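Local coordinates for protein peptidase S15/CocE/NonD (Thaumarchaeota archaeon SCGC AB-539-E09, PDB 4PF1) that is an aminopeptidase of the S15 serine peptidase family, probably cleaving residues from peptide N-termini with an alpha/beta-hydrolase catalytic domain, at residues S186-D189 and G193-W196; D189-M192 and W196-M199; L64-Y69 and T131-D136; N48-I53 and R73-F78. All coordinates share one frame; numbering follows the deposited sequence.

Contact 1: residues S186-D189 and G193-W196; sequences SMVD and GDDW
D194 reaches from segment 193-196 to the backbone of V188 and D189. Its CB lies 3.2 Å from D189 O; CG stands beside the backbone N (chi1 -77°), which sets OD2 between the amides of V188 and D189. V188 N and D189 N each donate to D194 OD2 at 2.8 Å, from opposite faces of the carboxylate and on its anti side. The other oxygen, D194 OD1, accepts from G301 N, tying the loop to the start of helix 301-309. In return D189 O takes weak bonds from D194 N (3.0 Å) and G193 N (3.4 Å). Beside this polar knot, M187 crosses W196 at about a right angle, M187 CE 3.5 Å from W196 CZ2, while M187 CG lies 3.3 Å from D195 OD2. With an alanine at D194, V188 N, D189 N and G301 N would probably all lose their acceptor, leaving the loop less firmly fixed. M187 also packs on Y162 and D298, close to S161, H328 and D295, which have the geometry of a Ser-His-Asp triad. The chemistry implies a buried carboxylate, likely to be stabilised as an anion by backbone N-H groups, that shapes a loop beside the probable active site.

Contact 2: residues D189-M192 and W196-M199; sequences DGWM and WFHM
G190 O receives F197 N at 2.7 Å where the loop after strand 178-184 folds back against the short strand 197-198, and an Asx turn at D189 shapes segment 189-192. D189 OD1 accepts from W191 N through its anti lone pair and from M192 N above the carboxylate plane, while OD2 is bonded to Y265 OH. The tight part lies around G190 and W191. F197 N lies almost in line with the G190 C=O bond (C=O...N 164°), the N-H...O angle being 150°, and W196 N adds a weak bond to the same oxygen. CD1 of W191 sits over one face of the F197 ring, 3.6 Å from F197 CD1; the W191 five-membered ring and the F197 ring are tilted by 31°. W191 holds CG anti to its backbone N, which sets one face of the indole, toward its rim, under F197 CB, and its NE1 bonds P263 O. W269, Y265 and Y537 also meet this indole. The G190 N-H, on the outer side of the tight part, is hydrogen-bonded to a glycerol probably from the crystallisation liquor. At M192 the packing is looser: this residue is partly exposed, and its CE comes only within 4.4 Å of M199 CG. The M199 side chain packs against strands 525-534 and 553-558. The backbones are joined again at this end, where M199 N donates to M192 O at 2.8 Å.

Contact 3: residues L64-Y69 and T131-D136; sequences LTRTPY and TDHSTD
R66 lays one face of its guanidinium under H133 O and turns an edge to the H133 imidazole, linking strand 60-67 of the alpha/beta-hydrolase sheet to the first turn of helix 133-147. R66 NH2 donates to H133 ND1 at 3.0 Å, with an N-H...N angle of 153°. The bond lies close to both planes, although the two groups are turned 66° apart. A bend at chi3 (64°) brings the guanidinium round to the helix. R66 NH1 approaches D136 CB at 3.6 Å; R66 NH1 lies 4.3 Å from D136 OD2, beyond a salt bridge, and a water bonded to both NH1 and OD2 spans the interval. The direct salt bridge of D136 is with R107, while R66 NE donates to Q104 OE1 on the neighbouring strand. A leucine in place of R66 would probably leave H133 ND1 and Q104 OE1 without this donor and the bridging water without its arginine partner. The helix start is secured separately: D132 is the N-cap and forms a capping box with T135. S134 OG also donates to D132 OD1, from the opposite face to T135 N. In the box, T135 OG1 accepts from D132 N, and T135 N donates to D132 OD1 at 3.1 Å.

Contact 4: residues N48-I53 and R73-F78; sequences NTIILI and RRTLRF
Segment 48-53 of strand 46-54 passes the end of helix 71-74 with its backbone 7.6 Å away at the nearest pair of CA atoms, I50 and T75, and no hydrogen bond joins the two segments. T75, the first residue to leave helical geometry, points its side chain at the strand and is the residue of segment 73-78 that touches it. I50 and L52, two residues apart, direct their CB atoms toward it from the same face of the strand. The hydroxyl side of T75 meets I50: T75 OG1 lies 3.5 Å from I50 CG2, a van der Waals contact. The methyl side serves both partners, T75 CG2 lying 3.9 Å from L52 CD1 and the same distance from I50 CG2. With OG1 set between the backbone N and the carbonyl carbon (chi1 52°), the hydroxyl can turn back to A71 O, its main hydrogen-bond partner. A polar atom buried against isoleucine is thus satisfied by the helix it follows. I50 CG2 stands anti to its own backbone N, which presents this methyl to T75 while CG1 leads elsewhere. L83 of helix 83-86 touches L52, and Y103 of the adjoining strand 100-105 touches T75, adding neighbours on this side. Farther along, R77 and F78 meet P516 and P519 of a second subunit. Such packing of a short helix end over alternate side chains of a beta-strand fits the layered architecture of the alpha/beta-hydrolase fold.

Along the chain, contacts 4 and 3 interlock, since their segments alternate; contacts 1 and 2 follow later and share D189 and W196. Contacts 3 and 4 lie about 15 Å apart between centres and touch where Y69 meets R74. Both are built on the large mixed sheet, through strands 60-67 and 46-54, which follow each other in the chain but are separated in the sheet by strand 100-105. Contacts 1 and 2, centres about 6 Å apart, belong to the loop after strand 178-184 and the short strand 197-198 it leads into. Contacts 2 and 4 are about 32 Å apart, centre to centre. The series therefore runs from the sheet's early strands to a loop near the probable active site.

Contact 1: residues S186-D189 and G193-W196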
loop_
_atom_site.group_PDB
_atom_site.type_symbol
_atom_site.label_atom_id
_atom_site.label_comp_id
_atom_site.label_asym_id
_atom_site.label_seq_id
_atom_site.Cartn_x
_atom_site.Cartn_y
_atom_site.Cartn_z
ATOM N N SER A 186 29.974 -14.142 3.742
ATOM C CA SER A 186 31.172 -13.621 4.401
ATOM C C SER A 186 31.959 -12.606 3.580
ATOM O O SER A 186 31.979 -12.666 2.346
ATOM C CB SER A 186 32.103 -14.767 4.779
ATOM O OG SER A 186 31.472 -15.655 5.686
ATOM N N MET A 187 32.650 -11.691 4.292
ATOM C CA MET A 187 33.582 -10.738 3.704
ATOM C C MET A 187 34.877 -11.508 3.456
ATOM O O MET A 187 35.495 -11.980 4.416
ATOM C CB MET A 187 33.808 -9.536 4.650
ATOM C CG MET A 187 32.555 -8.704 4.904
ATOM S SD MET A 187 32.792 -7.388 6.136
ATOM C CE MET A 187 33.860 -6.312 5.253
ATOM N N VAL A 188 35.224 -11.751 2.185
ATOM C CA VAL A 188 36.393 -12.576 1.845
ATOM C C VAL A 188 37.461 -11.735 1.141
ATOM O O VAL A 188 38.614 -11.730 1.575
ATOM C CB VAL A 188 35.968 -13.819 1.016
ATOM C CG1 VAL A 188 37.166 -14.538 0.400
ATOM C CG2 VAL A 188 35.146 -14.778 1.870
ATOM N N ASP A 189 37.090 -11.044 0.058
ATOM C CA ASP A 189 38.026 -10.183 -0.645
ATOM C C ASP A 189 37.341 -8.869 -0.986
ATOM O O ASP A 189 36.576 -8.790 -1.954
ATOM C CB ASP A 189 38.602 -10.870 -1.898
ATOM C CG ASP A 189 39.931 -10.292 -2.361
ATOM O OD1 ASP A 189 40.082 -9.048 -2.337
ATOM O OD2 ASP A 189 40.789 -11.074 -2.817
ATOM N N GLY A 193 35.988 -8.554 -5.252
ATOM C CA GLY A 193 34.564 -8.476 -5.566
ATOM C C GLY A 193 33.572 -8.473 -4.423
ATOM O O GLY A 193 32.407 -8.824 -4.630
ATOM N N ASP A 194 33.987 -8.048 -3.224
ATOM C CA ASP A 194 33.033 -8.014 -2.128
ATOM C C ASP A 194 32.539 -6.569 -1.836
ATOM O O ASP A 194 31.832 -6.012 -2.672
ATOM C CB ASP A 194 33.549 -8.748 -0.878
ATOM C CG ASP A 194 33.462 -10.274 -0.981
ATOM O OD1 ASP A 194 32.553 -10.775 -1.685
ATOM O OD2 ASP A 194 34.290 -10.961 -0.349
ATOM N N ASP A 195 32.868 -5.984 -0.672
ATOM C CA ASP A 195 32.289 -4.702 -0.242
ATOM C C ASP A 195 32.927 -3.412 -0.772
ATOM O O ASP A 195 32.185 -2.479 -1.079
ATOM C CB ASP A 195 32.265 -4.618 1.287
ATOM C CG ASP A 195 31.312 -5.601 1.919
ATOM O OD1 ASP A 195 30.087 -5.403 1.794
ATOM O OD2 ASP A 195 31.790 -6.565 2.540
ATOM N N TRP A 196 34.263 -3.296 -0.751
ATOM C CA TRP A 196 34.939 -2.027 -1.056
ATOM C C TRP A 196 35.187 -1.799 -2.553
ATOM O O TRP A 196 34.987 -0.683 -3.026
ATOM C CB TRP A 196 36.251 -1.896 -0.254
ATOM C CG TRP A 196 36.194 -2.513 1.123
ATOM C CD1 TRP A 196 36.994 -3.505 1.608
ATOM C CD2 TRP A 196 35.233 -2.230 2.155
ATOM N NE1 TRP A 196 36.595 -3.860 2.876
ATOM C CE2 TRP A 196 35.512 -3.095 3.235
ATOM C CE3 TRP A 196 34.151 -1.336 2.265
ATOM C CZ2 TRP A 196 34.792 -3.049 4.434
ATOM C CZ3 TRP A 196 33.406 -1.328 3.434
ATOM C CH2 TRP A 196 33.728 -2.178 4.502
#

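Contact 2: residues D189-M192 and W196-M199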
loop_
_atom_site.group_PDB
_atom_site.type_symbol
_atom_site.label_atom_id
_atom_site.label_comp_id
_atom_site.label_asym_id
_atom_site.label_seq_id
_atom_site.Cartn_x
_atom_site.Cartn_y
_atom_site.Cartn_z
ATOM N N ASP A 189 37.090 -11.044 0.058
ATOM C CA ASP A 189 38.026 -10.183 -0.645
ATOM C C ASP A 189 37.341 -8.869 -0.986
ATOM O O ASP A 189 36.576 -8.790 -1.954
ATOM C CB ASP A 189 38.602 -10.870 -1.898
ATOM C CG ASP A 189 39.931 -10.292 -2.361
ATOM O OD1 ASP A 189 40.082 -9.048 -2.337
ATOM O OD2 ASP A 189 40.789 -11.074 -2.817
ATOM N N GLY A 190 37.632 -7.851 -0.177
ATOM C CA GLY A 190 37.063 -6.514 -0.301
ATOM C C GLY A 190 37.474 -5.754 -1.546
ATOM O O GLY A 190 36.855 -4.745 -1.880
ATOM N N TRP A 191 38.516 -6.232 -2.245
ATOM C CA TRP A 191 39.014 -5.596 -3.465
ATOM C C TRP A 191 38.557 -6.357 -4.709
ATOM O O TRP A 191 38.116 -5.730 -5.676
ATOM C CB TRP A 191 40.547 -5.501 -3.433
ATOM C CG TRP A 191 41.131 -4.557 -4.445
ATOM C CD1 TRP A 191 41.569 -3.286 -4.219
ATOM C CD2 TRP A 191 41.380 -4.827 -5.831
ATOM N NE1 TRP A 191 42.069 -2.744 -5.380
ATOM C CE2 TRP A 191 41.967 -3.668 -6.385
ATOM C CE3 TRP A 191 41.154 -5.936 -6.667
ATOM C CZ2 TRP A 191 42.348 -3.593 -7.729
ATOM C CZ3 TRP A 191 41.516 -5.852 -8.000
ATOM C CH2 TRP A 191 42.108 -4.694 -8.518
ATOM N N MET A 192 38.710 -7.701 -4.710
ATOM C CA MET A 192 38.364 -8.529 -5.868
ATOM C C MET A 192 36.883 -8.444 -6.233
ATOM O O MET A 192 36.570 -8.260 -7.407
ATOM C CB MET A 192 38.784 -9.994 -5.671
ATOM C CG MET A 192 40.246 -10.267 -6.026
ATOM S SD MET A 192 40.744 -9.792 -7.714
ATOM C CE MET A 192 39.699 -10.881 -8.690
ATOM N N TRP A 196 34.263 -3.296 -0.751
ATOM C CA TRP A 196 34.939 -2.027 -1.056
ATOM C C TRP A 196 35.187 -1.799 -2.553
ATOM O O TRP A 196 34.987 -0.683 -3.026
ATOM C CB TRP A 196 36.251 -1.896 -0.254
ATOM C CG TRP A 196 36.194 -2.513 1.123
ATOM C CD1 TRP A 196 36.994 -3.505 1.608
ATOM C CD2 TRP A 196 35.233 -2.230 2.155
ATOM N NE1 TRP A 196 36.595 -3.860 2.876
ATOM C CE2 TRP A 196 35.512 -3.095 3.235
ATOM C CE3 TRP A 196 34.151 -1.336 2.265
ATOM C CZ2 TRP A 196 34.792 -3.049 4.434
ATOM C CZ3 TRP A 196 33.406 -1.328 3.434
ATOM C CH2 TRP A 196 33.728 -2.178 4.502
ATOM N N PHE A 197 35.635 -2.832 -3.284
ATOM C CA PHE A 197 35.883 -2.752 -4.730
ATOM C C PHE A 197 35.396 -4.015 -5.443
ATOM O O PHE A 197 35.365 -5.088 -4.839
ATOM C CB PHE A 197 37.394 -2.574 -5.047
ATOM C CG PHE A 197 38.155 -1.435 -4.408
ATOM C CD1 PHE A 197 38.619 -1.535 -3.098
ATOM C CD2 PHE A 197 38.567 -0.345 -5.164
ATOM C CE1 PHE A 197 39.379 -0.511 -2.527
ATOM C CE2 PHE A 197 39.325 0.683 -4.590
ATOM C CZ PHE A 197 39.729 0.592 -3.277
ATOM N N HIS A 198 35.082 -3.889 -6.747
ATOM C CA HIS A 198 34.779 -5.006 -7.640
ATOM C C HIS A 198 35.748 -4.927 -8.801
ATOM O O HIS A 198 35.620 -4.041 -9.651
ATOM C CB HIS A 198 33.316 -4.994 -8.118
ATOM C CG HIS A 198 32.344 -5.563 -7.132
ATOM N ND1 HIS A 198 31.222 -6.248 -7.546
ATOM C CD2 HIS A 198 32.336 -5.492 -5.780
ATOM C CE1 HIS A 198 30.570 -6.573 -6.442
ATOM N NE2 HIS A 198 31.200 -6.132 -5.356
ATOM N N MET A 199 36.793 -5.779 -8.769
ATOM C CA MET A 199 37.874 -5.831 -9.766
ATOM C C MET A 199 38.492 -4.417 -10.017
ATOM O O MET A 199 38.734 -4.027 -11.163
ATOM C CB MET A 199 37.392 -6.495 -11.077
ATOM C CG MET A 199 37.238 -8.005 -10.956
ATOM S SD MET A 199 36.462 -8.791 -12.395
ATOM C CE MET A 199 34.715 -8.520 -12.021
#

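Contact 3: residues L64-Y69 and T131-D136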
loop_
_atom_site.group_PDB
_atom_site.type_symbol
_atom_site.label_atom_id
_atom_site.label_comp_id
_atom_site.label_asym_id
_atom_site.label_seq_id
_atom_site.Cartn_x
_atom_site.Cartn_y
_atom_site.Cartn_z
ATOM N N LEU A 64 27.926 -19.090 18.965
ATOM C CA LEU A 64 28.635 -17.818 19.117
ATOM C C LEU A 64 28.645 -16.971 17.841
ATOM O O LEU A 64 28.914 -17.476 16.753
ATOM C CB LEU A 64 30.096 -18.094 19.579
ATOM C CG LEU A 64 31.084 -16.901 19.635
ATOM C CD1 LEU A 64 30.697 -15.895 20.714
ATOM C CD2 LEU A 64 32.501 -17.379 19.857
ATOM N N THR A 65 28.407 -15.660 18.003
ATOM C CA THR A 65 28.474 -14.680 16.924
ATOM C C THR A 65 29.271 -13.472 17.429
ATOM O O THR A 65 28.962 -12.930 18.488
ATOM C CB THR A 65 27.072 -14.315 16.415
ATOM O OG1 THR A 65 26.362 -15.517 16.090
ATOM C CG2 THR A 65 27.118 -13.399 15.190
ATOM N N ARG A 66 30.323 -13.092 16.694
ATOM C CA ARG A 66 31.200 -11.978 17.058
ATOM C C ARG A 66 30.934 -10.829 16.088
ATOM O O ARG A 66 31.086 -10.997 14.876
ATOM C CB ARG A 66 32.670 -12.437 17.064
ATOM C CG ARG A 66 32.881 -13.701 17.927
ATOM C CD ARG A 66 34.335 -14.059 18.162
ATOM N NE ARG A 66 35.026 -13.030 18.936
ATOM C CZ ARG A 66 35.907 -12.178 18.423
ATOM N NH1 ARG A 66 36.460 -11.250 19.186
ATOM N NH2 ARG A 66 36.237 -12.247 17.139
ATOM N N THR A 67 30.439 -9.693 16.618
ATOM C CA THR A 67 29.924 -8.594 15.803
ATOM C C THR A 67 30.524 -7.198 16.084
ATOM O O THR A 67 30.680 -6.814 17.244
ATOM C CB THR A 67 28.372 -8.519 16.004
ATOM O OG1 THR A 67 27.811 -7.492 15.185
ATOM C CG2 THR A 67 27.957 -8.300 17.472
ATOM N N PRO A 68 30.688 -6.358 15.027
ATOM C CA PRO A 68 31.038 -4.950 15.258
ATOM C C PRO A 68 29.764 -4.070 15.234
ATOM O O PRO A 68 29.864 -2.852 15.068
ATOM C CB PRO A 68 31.937 -4.641 14.065
ATOM C CG PRO A 68 31.318 -5.477 12.932
ATOM C CD PRO A 68 30.548 -6.629 13.576
ATOM N N TYR A 69 28.556 -4.700 15.346
ATOM C CA TYR A 69 27.271 -4.002 15.207
ATOM C C TYR A 69 26.403 -4.011 16.477
ATOM O O TYR A 69 25.175 -4.109 16.373
ATOM C CB TYR A 69 26.464 -4.577 14.018
ATOM C CG TYR A 69 27.234 -4.625 12.715
ATOM C CD1 TYR A 69 27.762 -3.466 12.150
ATOM C CD2 TYR A 69 27.406 -5.822 12.027
ATOM C CE1 TYR A 69 28.480 -3.505 10.957
ATOM C CE2 TYR A 69 28.126 -5.874 10.835
ATOM C CZ TYR A 69 28.656 -4.712 10.300
ATOM O OH TYR A 69 29.362 -4.752 9.123
ATOM N N THR A 131 47.543 -9.686 19.178
ATOM C CA THR A 131 46.250 -10.385 19.187
ATOM C C THR A 131 45.520 -10.197 17.858
ATOM O O THR A 131 45.809 -9.258 17.116
ATOM C CB THR A 131 45.356 -9.890 20.351
ATOM O OG1 THR A 131 45.054 -8.505 20.167
ATOM C CG2 THR A 131 45.975 -10.138 21.733
ATOM N N ASP A 132 44.570 -11.095 17.564
ATOM C CA ASP A 132 43.711 -11.023 16.383
ATOM C C ASP A 132 42.361 -11.670 16.709
ATOM O O ASP A 132 42.146 -12.079 17.855
ATOM C CB ASP A 132 44.383 -11.653 15.137
ATOM C CG ASP A 132 44.932 -13.055 15.315
ATOM O OD1 ASP A 132 44.187 -13.924 15.804
ATOM O OD2 ASP A 132 46.075 -13.302 14.882
ATOM N N HIS A 133 41.443 -11.743 15.726
ATOM C CA HIS A 133 40.112 -12.318 15.948
ATOM C C HIS A 133 40.177 -13.789 16.374
ATOM O O HIS A 133 39.349 -14.206 17.175
ATOM C CB HIS A 133 39.224 -12.166 14.711
ATOM C CG HIS A 133 38.659 -10.791 14.543
ATOM N ND1 HIS A 133 37.588 -10.354 15.301
ATOM C CD2 HIS A 133 39.025 -9.804 13.693
ATOM C CE1 HIS A 133 37.342 -9.119 14.896
ATOM N NE2 HIS A 133 38.179 -8.746 13.927
ATOM N N SER A 134 41.171 -14.560 15.873
ATOM C CA SER A 134 41.320 -15.978 16.223
ATOM C C SER A 134 41.800 -16.173 17.674
ATOM O O SER A 134 41.331 -17.096 18.339
ATOM C CB SER A 134 42.256 -16.692 15.249
ATOM O OG SER A 134 43.614 -16.338 15.434
ATOM N N THR A 135 42.723 -15.314 18.165
ATOM C CA THR A 135 43.224 -15.418 19.546
ATOM C C THR A 135 42.146 -14.956 20.516
ATOM O O THR A 135 41.974 -15.568 21.573
ATOM C CB THR A 135 44.548 -14.651 19.752
ATOM O OG1 THR A 135 44.302 -13.245 19.837
ATOM C CG2 THR A 135 45.572 -14.950 18.680
ATOM N N ASP A 136 41.413 -13.881 20.149
ATOM C CA ASP A 136 40.304 -13.354 20.943
ATOM C C ASP A 136 39.175 -14.392 21.030
ATOM O O ASP A 136 38.609 -14.585 22.109
ATOM C CB ASP A 136 39.786 -12.022 20.358
ATOM C CG ASP A 136 40.640 -10.798 20.693
ATOM O OD1 ASP A 136 41.586 -10.930 21.508
ATOM O OD2 ASP A 136 40.340 -9.705 20.168
HETATM O O HOH W 1 38.123 -9.144 18.678
HETATM O O HOH W 2 36.460 -14.571 15.366
#

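Contact 4: residues N48-I53 and R73-F78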
loop_
_atom_site.group_PDB
_atom_site.type_symbol
_atom_site.label_atom_id
_atom_site.label_comp_id
_atom_site.label_asym_id
_atom_site.label_seq_id
_atom_site.Cartn_x
_atom_site.Cartn_y
_atom_site.Cartn_z
ATOM N N ASN A 48 33.036 -7.185 25.545
ATOM C CA ASN A 48 31.651 -7.238 26.000
ATOM C C ASN A 48 30.952 -8.460 25.405
ATOM O O ASN A 48 30.877 -8.594 24.181
ATOM C CB ASN A 48 30.917 -5.948 25.642
ATOM C CG ASN A 48 29.559 -5.825 26.275
ATOM O OD1 ASN A 48 29.331 -6.254 27.415
ATOM N ND2 ASN A 48 28.626 -5.224 25.551
ATOM N N THR A 49 30.492 -9.377 26.275
ATOM C CA THR A 49 29.902 -10.642 25.846
ATOM C C THR A 49 28.494 -10.824 26.427
ATOM O O THR A 49 28.314 -10.819 27.646
ATOM C CB THR A 49 30.841 -11.797 26.226
ATOM O OG1 THR A 49 32.189 -11.423 25.923
ATOM C CG2 THR A 49 30.500 -13.085 25.513
ATOM N N ILE A 50 27.503 -11.004 25.541
ATOM C CA ILE A 50 26.100 -11.181 25.921
ATOM C C ILE A 50 25.735 -12.652 25.783
ATOM O O ILE A 50 25.705 -13.177 24.671
ATOM C CB ILE A 50 25.158 -10.257 25.080
ATOM C CG1 ILE A 50 25.653 -8.770 25.034
ATOM C CG2 ILE A 50 23.687 -10.375 25.519
ATOM C CD1 ILE A 50 26.022 -8.093 26.417
ATOM N N ILE A 51 25.465 -13.313 26.918
ATOM C CA ILE A 51 25.144 -14.740 26.971
ATOM C C ILE A 51 23.650 -14.937 27.289
ATOM O O ILE A 51 23.173 -14.504 28.343
ATOM C CB ILE A 51 26.061 -15.463 28.003
ATOM C CG1 ILE A 51 27.556 -15.156 27.738
ATOM C CG2 ILE A 51 25.801 -16.977 28.012
ATOM C CD1 ILE A 51 28.411 -14.999 29.000
ATOM N N LEU A 52 22.922 -15.587 26.370
ATOM C CA LEU A 52 21.493 -15.853 26.535
ATOM C C LEU A 52 21.278 -17.336 26.823
ATOM O O LEU A 52 21.510 -18.184 25.957
ATOM C CB LEU A 52 20.689 -15.402 25.293
ATOM C CG LEU A 52 20.969 -13.982 24.765
ATOM C CD1 LEU A 52 20.295 -13.763 23.436
ATOM C CD2 LEU A 52 20.527 -12.910 25.763
ATOM N N ILE A 53 20.887 -17.651 28.061
ATOM C CA ILE A 53 20.682 -19.032 28.482
ATOM C C ILE A 53 19.184 -19.307 28.637
ATOM O O ILE A 53 18.527 -18.644 29.440
ATOM C CB ILE A 53 21.458 -19.363 29.795
ATOM C CG1 ILE A 53 22.890 -18.773 29.782
ATOM C CG2 ILE A 53 21.471 -20.881 30.049
ATOM C CD1 ILE A 53 23.463 -18.457 31.154
ATOM N N ARG A 73 22.377 -4.713 21.090
ATOM C CA ARG A 73 21.249 -4.406 20.208
ATOM C C ARG A 73 20.908 -5.619 19.330
ATOM O O ARG A 73 19.730 -5.881 19.105
ATOM C CB ARG A 73 21.516 -3.163 19.350
ATOM C CG ARG A 73 20.226 -2.540 18.795
ATOM C CD ARG A 73 20.476 -1.309 17.945
ATOM N NE ARG A 73 21.102 -1.639 16.664
ATOM C CZ ARG A 73 22.267 -1.148 16.255
ATOM N NH1 ARG A 73 22.940 -0.292 17.017
ATOM N NH2 ARG A 73 22.766 -1.500 15.078
ATOM N N ARG A 74 21.933 -6.385 18.875
ATOM C CA ARG A 74 21.722 -7.613 18.077
ATOM C C ARG A 74 20.897 -8.644 18.879
ATOM O O ARG A 74 20.058 -9.336 18.305
ATOM C CB ARG A 74 23.064 -8.242 17.636
ATOM C CG ARG A 74 23.970 -7.331 16.784
ATOM C CD ARG A 74 23.606 -7.297 15.312
ATOM N NE ARG A 74 23.808 -8.592 14.664
ATOM C CZ ARG A 74 22.834 -9.305 14.106
ATOM N NH1 ARG A 74 21.588 -8.844 14.091
ATOM N NH2 ARG A 74 23.100 -10.477 13.545
ATOM N N THR A 75 21.115 -8.697 20.217
ATOM C CA THR A 75 20.415 -9.596 21.144
ATOM C C THR A 75 19.112 -8.966 21.684
ATOM O O THR A 75 18.596 -9.405 22.721
ATOM C CB THR A 75 21.331 -9.997 22.303
ATOM O OG1 THR A 75 21.882 -8.823 22.904
ATOM C CG2 THR A 75 22.421 -10.946 21.878
ATOM N N LEU A 76 18.571 -7.968 20.970
ATOM C CA LEU A 76 17.316 -7.317 21.336
ATOM C C LEU A 76 16.546 -6.892 20.071
ATOM O O LEU A 76 16.189 -5.717 19.920
ATOM C CB LEU A 76 17.560 -6.122 22.285
ATOM C CG LEU A 76 16.359 -5.711 23.151
ATOM C CD1 LEU A 76 16.163 -6.670 24.331
ATOM C CD2 LEU A 76 16.495 -4.278 23.625
ATOM N N ARG A 77 16.279 -7.871 19.160
ATOM C CA ARG A 77 15.496 -7.662 17.923
ATOM C C ARG A 77 14.187 -6.943 18.290
ATOM O O ARG A 77 13.834 -5.937 17.681
ATOM C CB ARG A 77 15.218 -9.011 17.233
ATOM C CG ARG A 77 14.818 -8.878 15.772
ATOM C CD ARG A 77 14.153 -10.138 15.253
ATOM N NE ARG A 77 13.287 -9.840 14.114
ATOM C CZ ARG A 77 12.287 -10.617 13.706
ATOM N NH1 ARG A 77 12.021 -11.755 14.337
ATOM N NH2 ARG A 77 11.546 -10.261 12.666
ATOM N N PHE A 78 13.537 -7.429 19.360
ATOM C CA PHE A 78 12.377 -6.839 20.006
ATOM C C PHE A 78 12.638 -6.827 21.512
ATOM O O PHE A 78 13.322 -7.721 22.013
ATOM C CB PHE A 78 11.093 -7.622 19.659
ATOM C CG PHE A 78 10.732 -7.529 18.195
ATOM C CD1 PHE A 78 10.065 -6.415 17.697
ATOM C CD2 PHE A 78 11.117 -8.523 17.301
ATOM C CE1 PHE A 78 9.769 -6.309 16.334
ATOM C CE2 PHE A 78 10.823 -8.413 15.940
ATOM C CZ PHE A 78 10.162 -7.302 15.464
#